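Local coordinates for protein putative thioesterase (PDB 5UGZ) that probably hydrolyses thioesters as a type II thioesterase, releasing intermediates from the colibactin NRPS/PKS assembly line, at residues K41-L46 with I50-L55; L70-A75 with H97-I102; M103-V108 with L215-F220; P119-F124 with N250-S255. One frame throughout, in Å; residues are numbered along the deposited sequence.

Interaction 1 (K41-L46 with I50-L55); sequences KWRSVL and ITLRPL
Leu-46 reaches the strand 50-54 with both branches of its fork, each methyl serving a different neighbour. CD2 settles between the two outer carbons of Ile-50, 3.9 Å from its CG2 and almost as near its CD1, while CD1 comes to 4.0 Å from Leu-52 CB. The two side chains that Leu-46 meets are both crossed at about a right angle, which brings methyls onto branches instead of running chains alongside. Leu-52 has its CG anti to the backbone N (chi1 176°), and this carries CD2 over to the 3-10 turn at 41-44, where it lies 4.0 Å from Trp-42 CB. Trp-42 offers just CB, since its indole turns away from the strand and inwards. This is the close, inner part of the contact, and it is wholly apolar.

Towards solvent the fit is slacker, and little of Arg-43 is covered. Leu-52 CD2 also rests 4.1 Å from Arg-43 CG. Only the aliphatic root of that exposed arginine takes part, its chain bending at chi3 farther out.

The contact joins the loop entering strand 50-54 to that outermost strand of the parallel sheet, which is hydrogen-bonded to strand 24-29. Leu-46 also packs on Leu-26, Trp-42 meets Phe-95 edge-to-face, and Trp-42 and Ile-50 both lean on helix 242-259, which thus backs this corner of the sheet.

Interaction 2 (L70-A75 with H97-I102); sequences LTMVDA and HSLGGI
A single methionine methyl, that of Met-72, bridges two helices here by purely apolar packing, meeting Leu-99 and Ile-102 at the start of helix 99-113, where Leu-99 directly follows Ser-98 in what is probably the nucleophile elbow of an alpha/beta-hydrolase fold. Met-72 CE lies 3.7 Å from Ile-102 CG2 and 3.8 Å from Leu-99 CD1, so one carbon sits over two residues that are neighbours on successive turns of the helix. The backbones stay well apart, with CA atoms of Met-72 and Ile-102 9.1 Å from each other, and the methionine chain spans the gap. Its CG is anti to the backbone N (chi1 176°), which sends the chain out from its helix, and bends at chi2 and chi3 then tuck the methyl in. Met-72 crosses Ile-102 at about a right angle but slides past Leu-99 in the opposite direction.

The segment 97-102 carries the sharp turn from strand to helix. Ser-98, with phi 57°, adopts the strained conformation expected of an elbow nucleophile, and its Gly-x-Ser-x-Gly setting is consistent with that role. Gly-100 fits tightly behind it: a beta carbon there would be crowded by the carbonyl oxygen of His-97.

Around this spot, Leu-99 and Ile-102 also touch Tyr-182 of helix 165-183, so the first turn of helix 99-113 packs against both that helix and helix 72-83, while His-97 closes strand 91-97.

Interaction 3 (M103-V108 with L215-F220); sequences MAFELV and LAWEKF
The ring of Phe-105 turns its edge to the face of Phe-220 in a T-shaped (edge-to-face) pair, with centroids 5.2 Å apart and planes at 79°. The opposite face of Phe-220 is covered towards its rim by Lys-219 CG, and Trp-217 O lies at its edge, in plane. Trp-217 gives Phe-105 an edge of its own: Phe-105 CD1 comes in near the indole plane. In this alpha/beta-hydrolase fold, Phe-105 stands on the helix that follows the probable nucleophile elbow, and its aromatic partners belong to a 3-10 segment in the connection between strands 198-203 and 225-230.

The touching atoms of Phe-105 are divided between the partners. CE1 and CZ both approach Phe-220 CD1, at 3.7 Å each, whereas CD1 serves the tryptophan. Having CG anti to the backbone N (chi1 174°) extends the phenyl away from its helix towards the 3-10 segment. Replacing Phe-105 by an alanine would probably open a gap between helix and 3-10 segment, leaving the face of Phe-220 without its packing partner.

Trp-217 is fixed from elsewhere: its NE1 is hydrogen-bonded to Cys-127 O, and its ring stacks on Phe-124. Lys-219 forms a salt bridge with Asp-131, and its NZ also donates to Ala-216 O at 3.1 Å, bringing its chain back over the 3-10 turn. The indole's touch on Phe-105 is slighter, made through the CZ3 corner of its six-membered ring, 4.1 Å from Phe-105 CD1.

Interaction 4 (P119-F124 with N250-S255); sequences PCALFF and NQTIES
Ala-121 is the first residue along 119-124 to touch the helix, its CB lying 4.1 Å from Thr-252 CG2. The short alanine side chain is consistent with the close approach here, the CA atoms of Ala-121 and Ile-253 being 7.6 Å apart. Leu-122 next turns to the other side of the sheet, where it packs on Ile-94.

Phe-123 points back to the helix and carries most of the contact. This is the layered packing of an alpha/beta-hydrolase fold, in which the C-terminal helix 242-259 lies across one face of the parallel sheet and strand 121-125 runs through the middle of it. The phenylalanine meets Thr-252 head-on, with the threonine CB at the ring edge, in plane. Phe-123 CZ is 3.7 Å from Thr-252 CG2, and CE1 is equally far from Thr-252 OG1, so the threonine sits against the CE1-CZ edge, with OG1 close to the ring plane and the methyl displaced to one side of it. That hydroxyl is not turned to the ring for a bond; OG1 is hydrogen-bonded to Tyr-248 O one turn back, which fixes its rotation and presents the methyl to the strand. With chi1 at -58°, OG1 sits beside the backbone N and CG2 anti to it. Cutting Phe-123 back to an alanine removes this ring edge and would probably open a gap beside Thr-252, leaving Ala-121 as its one partner on this strand segment.

Phe-124, last in the walk, faces away again, its ring lying against Ile-198 and Leu-200 of the adjacent strand.

How the interactions relate
Phe-124 ties interaction 4 to interactions 2 and 3. Its ring approaches Gly-101 O of interaction 2 (3.3 Å from Phe-124 CD1), and in interaction 3 its CE1 lies 3.6 Å from Phe-105 N. Interactions 2 and 3 both use helix 99-113, and they also touch where Met-72 SD, from helix 72-83, lies 3.7 Å from Met-103 CG. On the other face of the sheet, interaction 1 packs against helix 242-259, which carries half of interaction 4: Val-45 O probably accepts a hydrogen bond from Asn-250 ND2, and Ile-50 CD1 packs on Ile-253 CD1. Their centres are 13 Å apart. Interaction 2 holds the probable nucleophile Ser-98; the centres of interactions 1 and 4 each lie about 21 Å from its own.

Interaction 1 (K41-L46 with I50-L55)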
# COMPACT_ATOMS: atom_id res chain seq x y z
N LYS A 41 4.46 12.56 7.47
CA LYS A 41 4.01 12.84 8.83
C LYS A 41 4.26 11.67 9.78
O LYS A 41 4.19 11.85 11.01
CB LYS A 41 2.52 13.18 8.82
CG LYS A 41 1.63 12.05 8.28
CD LYS A 41 0.18 12.46 8.26
CE LYS A 41 -0.70 11.40 7.61
NZ LYS A 41 -0.54 11.34 6.13
N TRP A 42 4.53 10.47 9.25
CA TRP A 42 4.80 9.31 10.08
C TRP A 42 6.07 9.48 10.90
O TRP A 42 6.23 8.79 11.91
CB TRP A 42 4.92 8.05 9.22
CG TRP A 42 3.61 7.54 8.72
CD1 TRP A 42 2.51 8.28 8.37
CD2 TRP A 42 3.25 6.17 8.54
NE1 TRP A 42 1.50 7.44 7.96
CE2 TRP A 42 1.94 6.14 8.05
CE3 TRP A 42 3.93 4.96 8.73
CZ2 TRP A 42 1.27 4.96 7.78
CZ3 TRP A 42 3.27 3.79 8.45
CH2 TRP A 42 1.96 3.80 7.99
N ARG A 43 6.98 10.35 10.48
CA ARG A 43 8.23 10.53 11.21
C ARG A 43 8.04 11.21 12.56
O ARG A 43 8.99 11.29 13.34
CB ARG A 43 9.22 11.32 10.36
CG ARG A 43 10.45 10.52 10.00
CD ARG A 43 11.33 11.31 9.06
NE ARG A 43 11.86 12.50 9.72
CZ ARG A 43 11.93 13.70 9.17
NH1 ARG A 43 11.50 13.91 7.93
NH2 ARG A 43 12.43 14.71 9.87
N SER A 44 6.82 11.65 12.89
CA SER A 44 6.58 12.25 14.19
C SER A 44 6.08 11.25 15.23
O SER A 44 5.97 11.62 16.41
CB SER A 44 5.58 13.42 14.07
OG SER A 44 4.25 12.95 13.97
N VAL A 45 5.76 10.02 14.83
CA VAL A 45 5.29 8.99 15.76
C VAL A 45 6.06 7.68 15.66
O VAL A 45 6.03 6.88 16.61
CB VAL A 45 3.77 8.75 15.56
CG1 VAL A 45 2.96 9.80 16.31
CG2 VAL A 45 3.40 8.83 14.09
N LEU A 46 6.77 7.42 14.57
CA LEU A 46 7.51 6.17 14.42
C LEU A 46 8.61 6.05 15.47
O LEU A 46 9.17 7.04 15.94
CB LEU A 46 8.14 6.08 13.04
CG LEU A 46 7.37 5.53 11.86
CD1 LEU A 46 8.12 5.94 10.62
CD2 LEU A 46 7.28 4.01 11.95
N ILE A 50 13.48 3.37 13.80
CA ILE A 50 12.87 3.03 12.52
C ILE A 50 13.14 4.18 11.56
O ILE A 50 12.76 5.33 11.84
CB ILE A 50 11.36 2.77 12.64
CG1 ILE A 50 11.06 1.67 13.67
CG2 ILE A 50 10.79 2.39 11.27
CD1 ILE A 50 9.60 1.48 13.95
N THR A 51 13.79 3.87 10.45
CA THR A 51 14.08 4.86 9.42
C THR A 51 12.99 4.80 8.36
O THR A 51 12.80 3.77 7.71
CB THR A 51 15.45 4.60 8.78
OG1 THR A 51 16.46 4.68 9.79
CG2 THR A 51 15.73 5.63 7.70
N LEU A 52 12.27 5.91 8.20
CA LEU A 52 11.19 5.99 7.24
C LEU A 52 11.73 6.08 5.82
O LEU A 52 12.57 6.93 5.52
CB LEU A 52 10.31 7.19 7.55
CG LEU A 52 9.18 7.45 6.58
CD1 LEU A 52 8.38 6.19 6.46
CD2 LEU A 52 8.32 8.59 7.09
N ARG A 53 11.23 5.22 4.93
CA ARG A 53 11.68 5.13 3.54
C ARG A 53 10.48 5.11 2.60
O ARG A 53 10.16 4.07 2.00
CB ARG A 53 12.55 3.90 3.32
CG ARG A 53 13.83 3.93 4.06
CD ARG A 53 14.68 5.03 3.49
NE ARG A 53 16.04 4.93 3.96
CZ ARG A 53 16.93 5.90 3.85
NH1 ARG A 53 16.59 7.06 3.31
NH2 ARG A 53 18.17 5.72 4.30
N PRO A 54 9.80 6.24 2.44
CA PRO A 54 8.67 6.29 1.50
C PRO A 54 9.15 6.02 0.09
O PRO A 54 10.17 6.55 -0.35
CB PRO A 54 8.14 7.72 1.66
CG PRO A 54 8.69 8.20 3.00
CD PRO A 54 10.01 7.51 3.15
N LEU A 55 8.41 5.18 -0.62
CA LEU A 55 8.77 4.83 -2.00
C LEU A 55 7.83 5.57 -2.93
O LEU A 55 6.61 5.42 -2.82
CB LEU A 55 8.70 3.32 -2.23
CG LEU A 55 9.77 2.48 -1.52
CD1 LEU A 55 9.73 1.03 -1.95
CD2 LEU A 55 11.18 3.04 -1.68

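Interaction 2 (L70-A75 with H97-I102)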
# COMPACT_ATOMS: atom_id res chain seq x y z
N LEU A 70 3.01 1.17 -16.76
CA LEU A 70 2.15 0.56 -17.77
C LEU A 70 1.42 -0.65 -17.21
O LEU A 70 0.22 -0.84 -17.45
CB LEU A 70 2.98 0.15 -19.00
CG LEU A 70 2.77 0.98 -20.26
CD1 LEU A 70 2.05 0.16 -21.33
CD2 LEU A 70 2.00 2.25 -19.95
N THR A 71 2.13 -1.48 -16.45
CA THR A 71 1.55 -2.67 -15.85
C THR A 71 2.12 -2.94 -14.46
O THR A 71 3.22 -2.51 -14.14
CB THR A 71 1.78 -3.91 -16.73
OG1 THR A 71 3.08 -3.85 -17.33
CG2 THR A 71 0.73 -3.99 -17.83
N MET A 72 1.35 -3.65 -13.64
CA MET A 72 1.77 -3.98 -12.28
C MET A 72 3.20 -4.48 -12.26
O MET A 72 3.97 -4.13 -11.35
CB MET A 72 0.83 -5.02 -11.67
CG MET A 72 1.25 -5.50 -10.28
SD MET A 72 1.04 -4.24 -9.02
CE MET A 72 -0.73 -3.94 -9.14
N VAL A 73 3.59 -5.30 -13.23
CA VAL A 73 4.95 -5.82 -13.19
C VAL A 73 5.95 -4.71 -13.44
O VAL A 73 7.02 -4.69 -12.82
CB VAL A 73 5.13 -6.99 -14.17
CG1 VAL A 73 4.95 -6.53 -15.59
CG2 VAL A 73 6.52 -7.53 -14.01
N ASP A 74 5.64 -3.78 -14.34
CA ASP A 74 6.53 -2.64 -14.58
C ASP A 74 6.58 -1.72 -13.37
O ASP A 74 7.64 -1.18 -13.04
CB ASP A 74 6.08 -1.83 -15.79
CG ASP A 74 6.27 -2.57 -17.08
OD1 ASP A 74 5.65 -2.18 -18.09
OD2 ASP A 74 7.04 -3.54 -17.10
N ALA A 75 5.43 -1.50 -12.74
CA ALA A 75 5.40 -0.66 -11.54
C ALA A 75 6.20 -1.28 -10.40
O ALA A 75 6.82 -0.55 -9.62
CB ALA A 75 3.96 -0.42 -11.13
N HIS A 97 -0.91 0.80 1.45
CA HIS A 97 -2.35 0.98 1.59
C HIS A 97 -3.01 0.77 0.23
O HIS A 97 -2.57 1.34 -0.78
CB HIS A 97 -2.72 2.36 2.14
CG HIS A 97 -4.18 2.51 2.49
ND1 HIS A 97 -4.71 2.10 3.69
CD2 HIS A 97 -5.22 3.01 1.78
CE1 HIS A 97 -6.01 2.35 3.71
NE2 HIS A 97 -6.34 2.90 2.56
N SER A 98 -4.04 -0.07 0.20
CA SER A 98 -4.86 -0.33 -1.00
C SER A 98 -3.97 -0.82 -2.15
O SER A 98 -3.37 -1.89 -2.01
CB SER A 98 -5.68 0.91 -1.29
OG SER A 98 -6.94 0.50 -1.78
N LEU A 99 -3.90 -0.11 -3.28
CA LEU A 99 -3.01 -0.50 -4.37
C LEU A 99 -1.58 -0.66 -3.87
O LEU A 99 -0.85 -1.55 -4.32
CB LEU A 99 -3.07 0.55 -5.49
CG LEU A 99 -2.05 0.41 -6.61
CD1 LEU A 99 -2.29 -0.87 -7.42
CD2 LEU A 99 -2.09 1.65 -7.49
N GLY A 100 -1.16 0.21 -2.95
CA GLY A 100 0.14 0.08 -2.36
C GLY A 100 0.32 -1.22 -1.61
O GLY A 100 1.46 -1.66 -1.41
N GLY A 101 -0.77 -1.84 -1.18
CA GLY A 101 -0.70 -3.11 -0.49
C GLY A 101 -0.50 -4.26 -1.45
O GLY A 101 0.28 -5.18 -1.17
N ILE A 102 -1.19 -4.22 -2.60
CA ILE A 102 -0.95 -5.19 -3.67
C ILE A 102 0.46 -5.05 -4.20
O ILE A 102 1.15 -6.04 -4.46
CB ILE A 102 -1.97 -5.00 -4.82
CG1 ILE A 102 -3.39 -5.41 -4.39
CG2 ILE A 102 -1.55 -5.77 -6.04
CD1 ILE A 102 -3.55 -6.89 -4.05

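Interaction 3 (M103-V108 with L215-F220)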
# COMPACT_ATOMS: atom_id res chain seq x y z
N MET A 103 0.92 -3.82 -4.37
CA MET A 103 2.29 -3.58 -4.80
C MET A 103 3.29 -4.02 -3.75
O MET A 103 4.33 -4.59 -4.09
CB MET A 103 2.47 -2.10 -5.16
CG MET A 103 1.67 -1.69 -6.39
SD MET A 103 2.13 -0.13 -7.19
CE MET A 103 3.83 -0.46 -7.63
N ALA A 104 3.00 -3.79 -2.47
CA ALA A 104 3.86 -4.31 -1.41
C ALA A 104 3.96 -5.83 -1.47
O ALA A 104 5.05 -6.39 -1.31
CB ALA A 104 3.35 -3.86 -0.05
N PHE A 105 2.83 -6.51 -1.71
CA PHE A 105 2.86 -7.96 -1.80
C PHE A 105 3.72 -8.42 -2.96
O PHE A 105 4.55 -9.33 -2.82
CB PHE A 105 1.44 -8.50 -1.96
CG PHE A 105 1.40 -9.99 -2.20
CD1 PHE A 105 1.52 -10.88 -1.15
CD2 PHE A 105 1.25 -10.49 -3.49
CE1 PHE A 105 1.49 -12.25 -1.38
CE2 PHE A 105 1.21 -11.84 -3.73
CZ PHE A 105 1.34 -12.73 -2.67
N GLU A 106 3.50 -7.84 -4.14
CA GLU A 106 4.24 -8.24 -5.34
C GLU A 106 5.71 -7.86 -5.24
O GLU A 106 6.59 -8.59 -5.71
CB GLU A 106 3.58 -7.61 -6.57
CG GLU A 106 2.18 -8.17 -6.89
CD GLU A 106 2.22 -9.64 -7.33
OE1 GLU A 106 3.24 -10.04 -7.89
OE2 GLU A 106 1.25 -10.40 -7.10
N LEU A 107 6.00 -6.71 -4.61
CA LEU A 107 7.36 -6.22 -4.43
C LEU A 107 8.19 -7.10 -3.50
O LEU A 107 9.38 -7.29 -3.74
CB LEU A 107 7.31 -4.79 -3.89
CG LEU A 107 8.67 -4.18 -3.56
CD1 LEU A 107 9.57 -4.18 -4.79
CD2 LEU A 107 8.49 -2.78 -3.00
N VAL A 108 7.60 -7.59 -2.40
CA VAL A 108 8.37 -8.43 -1.49
C VAL A 108 8.81 -9.71 -2.20
O VAL A 108 9.97 -10.11 -2.12
CB VAL A 108 7.60 -8.74 -0.18
CG1 VAL A 108 6.33 -9.53 -0.42
CG2 VAL A 108 8.50 -9.51 0.79
N LEU A 215 -9.63 -13.22 5.58
CA LEU A 215 -9.14 -14.52 6.01
C LEU A 215 -8.31 -15.20 4.92
O LEU A 215 -7.49 -16.07 5.22
CB LEU A 215 -10.33 -15.39 6.43
CG LEU A 215 -11.24 -14.71 7.45
CD1 LEU A 215 -12.56 -15.46 7.62
CD2 LEU A 215 -10.51 -14.56 8.79
N ALA A 216 -8.51 -14.81 3.65
CA ALA A 216 -7.71 -15.32 2.55
C ALA A 216 -6.28 -14.83 2.58
O ALA A 216 -5.50 -15.20 1.70
CB ALA A 216 -8.35 -14.92 1.22
N TRP A 217 -5.92 -13.98 3.53
CA TRP A 217 -4.57 -13.46 3.65
C TRP A 217 -3.63 -14.43 4.35
O TRP A 217 -2.41 -14.31 4.17
CB TRP A 217 -4.58 -12.14 4.42
CG TRP A 217 -4.62 -10.88 3.58
CD1 TRP A 217 -5.64 -9.98 3.51
CD2 TRP A 217 -3.57 -10.37 2.76
NE1 TRP A 217 -5.29 -8.94 2.68
CE2 TRP A 217 -4.03 -9.15 2.21
CE3 TRP A 217 -2.29 -10.83 2.43
CZ2 TRP A 217 -3.24 -8.38 1.33
CZ3 TRP A 217 -1.51 -10.06 1.55
CH2 TRP A 217 -1.99 -8.85 1.01
N GLU A 218 -4.15 -15.39 5.12
CA GLU A 218 -3.34 -16.15 6.05
C GLU A 218 -2.46 -17.20 5.38
O GLU A 218 -1.39 -17.54 5.91
CB GLU A 218 -4.25 -16.79 7.11
CG GLU A 218 -4.89 -15.74 8.03
CD GLU A 218 -6.02 -16.28 8.88
OE1 GLU A 218 -6.20 -17.52 8.95
OE2 GLU A 218 -6.75 -15.45 9.47
N LYS A 219 -2.87 -17.73 4.22
CA LYS A 219 -2.04 -18.73 3.56
C LYS A 219 -0.74 -18.17 2.97
O LYS A 219 0.11 -18.96 2.55
CB LYS A 219 -2.83 -19.42 2.45
CG LYS A 219 -3.46 -18.45 1.48
CD LYS A 219 -3.93 -19.16 0.23
CE LYS A 219 -4.61 -18.19 -0.72
NZ LYS A 219 -5.86 -17.63 -0.13
N PHE A 220 -0.58 -16.85 2.92
CA PHE A 220 0.56 -16.23 2.26
C PHE A 220 1.78 -16.09 3.17
O PHE A 220 2.83 -15.65 2.70
CB PHE A 220 0.15 -14.86 1.70
CG PHE A 220 -0.79 -14.97 0.54
CD1 PHE A 220 -0.33 -15.40 -0.69
CD2 PHE A 220 -2.14 -14.70 0.68
CE1 PHE A 220 -1.19 -15.53 -1.76
CE2 PHE A 220 -3.01 -14.83 -0.39
CZ PHE A 220 -2.54 -15.24 -1.60

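Interaction 4 (P119-F124 with N250-S255)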
# COMPACT_ATOMS: atom_id res chain seq x y z
N PRO A 119 11.67 -9.81 4.79
CA PRO A 119 11.36 -8.71 5.72
C PRO A 119 11.07 -9.22 7.13
O PRO A 119 10.80 -10.40 7.35
CB PRO A 119 10.10 -8.08 5.10
CG PRO A 119 9.55 -9.15 4.19
CD PRO A 119 10.73 -9.85 3.65
N CYS A 120 11.15 -8.28 8.09
CA CYS A 120 10.71 -8.51 9.47
C CYS A 120 9.23 -8.82 9.55
O CYS A 120 8.80 -9.74 10.26
CB CYS A 120 10.95 -7.27 10.34
SG CYS A 120 12.58 -6.76 10.63
N ALA A 121 8.43 -7.98 8.89
CA ALA A 121 6.98 -7.96 8.96
C ALA A 121 6.47 -7.19 7.76
O ALA A 121 7.21 -6.42 7.14
CB ALA A 121 6.47 -7.30 10.24
N LEU A 122 5.20 -7.40 7.45
CA LEU A 122 4.52 -6.80 6.32
C LEU A 122 3.18 -6.30 6.80
O LEU A 122 2.51 -6.99 7.57
CB LEU A 122 4.31 -7.79 5.15
CG LEU A 122 5.55 -8.28 4.39
CD1 LEU A 122 5.19 -9.49 3.58
CD2 LEU A 122 6.13 -7.20 3.49
N PHE A 123 2.79 -5.11 6.34
CA PHE A 123 1.54 -4.47 6.71
C PHE A 123 0.75 -4.21 5.44
O PHE A 123 1.24 -3.53 4.53
CB PHE A 123 1.79 -3.15 7.46
CG PHE A 123 2.70 -3.30 8.65
CD1 PHE A 123 2.18 -3.57 9.90
CD2 PHE A 123 4.08 -3.17 8.50
CE1 PHE A 123 3.01 -3.71 11.00
CE2 PHE A 123 4.92 -3.32 9.60
CZ PHE A 123 4.38 -3.59 10.85
N PHE A 124 -0.45 -4.77 5.36
CA PHE A 124 -1.34 -4.54 4.22
C PHE A 124 -2.56 -3.81 4.77
O PHE A 124 -3.39 -4.41 5.47
CB PHE A 124 -1.73 -5.83 3.51
CG PHE A 124 -0.55 -6.64 3.05
CD1 PHE A 124 0.26 -6.18 2.02
CD2 PHE A 124 -0.23 -7.85 3.65
CE1 PHE A 124 1.36 -6.91 1.59
CE2 PHE A 124 0.87 -8.57 3.22
CZ PHE A 124 1.66 -8.10 2.19
N ASN A 250 4.63 0.31 15.37
CA ASN A 250 5.66 0.39 16.41
C ASN A 250 5.64 -0.86 17.29
O ASN A 250 6.69 -1.44 17.58
CB ASN A 250 5.45 1.64 17.27
CG ASN A 250 5.88 2.93 16.57
OD1 ASN A 250 6.59 2.91 15.56
ND2 ASN A 250 5.45 4.07 17.11
N GLN A 251 4.45 -1.29 17.72
CA GLN A 251 4.28 -2.44 18.61
C GLN A 251 4.58 -3.75 17.91
O GLN A 251 5.03 -4.71 18.56
CB GLN A 251 2.86 -2.46 19.14
CG GLN A 251 2.41 -3.82 19.60
CD GLN A 251 0.91 -3.92 19.67
OE1 GLN A 251 0.21 -3.77 18.68
NE2 GLN A 251 0.41 -4.16 20.86
N THR A 252 4.32 -3.83 16.61
CA THR A 252 4.70 -5.01 15.83
C THR A 252 6.21 -5.18 15.77
O THR A 252 6.74 -6.28 15.97
CB THR A 252 4.14 -4.88 14.42
OG1 THR A 252 2.72 -4.74 14.51
CG2 THR A 252 4.49 -6.11 13.58
N ILE A 253 6.92 -4.08 15.51
CA ILE A 253 8.38 -4.11 15.40
C ILE A 253 9.02 -4.28 16.77
O ILE A 253 9.97 -5.05 16.93
CB ILE A 253 8.86 -2.83 14.68
CG1 ILE A 253 8.41 -2.88 13.22
CG2 ILE A 253 10.38 -2.67 14.81
CD1 ILE A 253 8.83 -1.69 12.41
N GLU A 254 8.52 -3.55 17.77
CA GLU A 254 9.03 -3.72 19.13
C GLU A 254 8.85 -5.16 19.60
O GLU A 254 9.72 -5.72 20.27
CB GLU A 254 8.35 -2.71 20.05
CG GLU A 254 8.25 -3.09 21.52
CD GLU A 254 9.53 -2.82 22.28
OE1 GLU A 254 10.60 -2.77 21.63
OE2 GLU A 254 9.47 -2.67 23.53
N SER A 255 7.74 -5.79 19.21
CA SER A 255 7.48 -7.16 19.64
C SER A 255 8.40 -8.16 18.96
O SER A 255 8.70 -9.22 19.54
CB SER A 255 6.01 -7.52 19.38
OG SER A 255 5.15 -6.72 20.18